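Local coordinates for protein glycosyl hydrolase family 10 (PDB 4QPW) that binds xylohexaose, and so probably xylan, as a carbohydrate-binding module of a larger enzyme that probably hydrolyses O-glycosidic bonds, at residues Arg77-Gly82 and Gly126-Thr131. Sequence-based numbering, arbitrary orientation.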
# COMPACT_ATOMS: atom_id res chain seq x y z
N ARG A 77 8.55 5.68 -0.56
CA ARG A 77 10.02 5.66 -0.26
C ARG A 77 10.16 4.92 1.08
O ARG A 77 9.21 4.74 1.89
CB ARG A 77 10.59 7.02 -0.22
CG ARG A 77 10.21 7.84 0.87
CD ARG A 77 10.98 9.19 1.00
NE ARG A 77 10.80 9.92 2.19
CZ ARG A 77 11.35 11.12 2.58
NH1 ARG A 77 12.25 11.81 1.80
NH2 ARG A 77 10.95 11.62 3.76
N GLY A 78 11.41 4.58 1.39
CA GLY A 78 11.76 4.03 2.69
C GLY A 78 13.05 4.55 3.19
O GLY A 78 13.85 5.20 2.47
N SER A 79 13.31 4.26 4.45
CA SER A 79 14.59 4.67 5.08
C SER A 79 15.71 3.83 4.57
O SER A 79 16.90 4.22 4.86
CB SER A 79 14.49 4.50 6.61
OG SER A 79 14.06 3.25 6.98
N ALA A 80 15.51 2.76 3.95
CA ALA A 80 16.47 1.91 3.30
C ALA A 80 15.79 1.18 2.18
O ALA A 80 14.51 1.21 2.07
CB ALA A 80 17.03 0.86 4.26
N GLU A 81 16.49 0.57 1.26
CA GLU A 81 15.94 -0.25 0.26
C GLU A 81 15.12 -1.40 0.85
O GLU A 81 15.54 -2.06 1.83
CB GLU A 81 17.01 -0.82 -0.69
CG GLU A 81 17.56 0.26 -1.59
CD GLU A 81 18.77 -0.15 -2.45
OE1 GLU A 81 18.93 -1.30 -2.77
OE2 GLU A 81 19.53 0.76 -2.82
N GLY A 82 13.93 -1.71 0.34
CA GLY A 82 13.13 -2.81 0.77
C GLY A 82 12.02 -3.09 -0.17
O GLY A 82 11.94 -2.47 -1.27
N GLY A 126 5.76 -6.89 6.76
CA GLY A 126 6.27 -7.36 8.07
C GLY A 126 7.76 -7.66 8.12
O GLY A 126 8.34 -7.56 9.25
N LEU A 127 8.37 -8.03 7.02
CA LEU A 127 9.81 -8.35 7.08
C LEU A 127 10.67 -7.17 7.02
O LEU A 127 11.94 -7.25 7.18
CB LEU A 127 10.16 -9.28 5.91
CG LEU A 127 9.42 -10.57 5.90
CD1 LEU A 127 9.71 -11.44 4.64
CD2 LEU A 127 9.70 -11.41 7.15
N PHE A 128 10.17 -5.93 6.74
CA PHE A 128 10.96 -4.74 6.62
C PHE A 128 11.17 -4.04 7.89
O PHE A 128 10.19 -3.76 8.62
CB PHE A 128 10.33 -3.75 5.57
CG PHE A 128 11.14 -2.51 5.37
CD1 PHE A 128 12.31 -2.53 4.61
CD2 PHE A 128 10.85 -1.34 5.97
CE1 PHE A 128 13.06 -1.38 4.44
CE2 PHE A 128 11.56 -0.20 5.75
CZ PHE A 128 12.71 -0.20 5.06
N VAL A 129 12.42 -3.71 8.23
CA VAL A 129 12.82 -2.93 9.34
C VAL A 129 13.17 -1.52 8.98
O VAL A 129 14.13 -1.33 8.22
CB VAL A 129 13.98 -3.59 10.18
CG1 VAL A 129 14.30 -2.75 11.37
CG2 VAL A 129 13.58 -4.98 10.54
N GLY A 130 12.47 -0.53 9.44
CA GLY A 130 12.72 0.85 9.17
C GLY A 130 11.41 1.62 8.99
O GLY A 130 10.40 1.30 9.61
N THR A 131 11.47 2.65 8.17
CA THR A 131 10.29 3.54 7.92
C THR A 131 9.91 3.40 6.45
O THR A 131 10.78 3.61 5.56
CB THR A 131 10.61 4.94 8.25
OG1 THR A 131 11.04 5.06 9.66
CG2 THR A 131 9.42 5.90 8.09
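S79 and T131 are joined by two hydrogen bonds. S79 N donates to T131 O at 2.8 Å, in the carbonyl plane. T131 N returns a nearly straight bond (174°) to S79 OG, 2.9 Å away. The serine hydroxyl thus stands in for a backbone carbonyl where strand 69-78 has just ended. It can do so because OG sits between the backbone N and the carbonyl carbon (chi1 52°), turned to T131. T131 O also receives a close CA-H contact from G78 CA, 3.1 Å away. This end is tight: at G130 a CB would run into S79 OG, and at the backbone angles of G130 it would also jam against the carbonyl O of V129.

F128 fills the other half of the contact. With CG anti to the backbone N (chi1 -178°), its ring reaches the backbone of A80-G82, where the loop runs into strand 82-89. E81 O meets the ring edge, 3.7 Å from F128 CE1. A CB on G82 would clash with this ring. F101 packs edge-to-face with F128. Replacing F128 with an alanine would remove the ring, and would probably open a gap beside G82 and leave F101 without this partner.

The solvent side is looser: E81 is exposed and its side chain points away from segment 126-131. The pairing continues R77–Q133 backbone bonding between antiparallel strands 69-78 and 130-141. Here their ends meet the connections to the second sheet, as in the two-sheet beta-sandwich of many carbohydrate-binding modules.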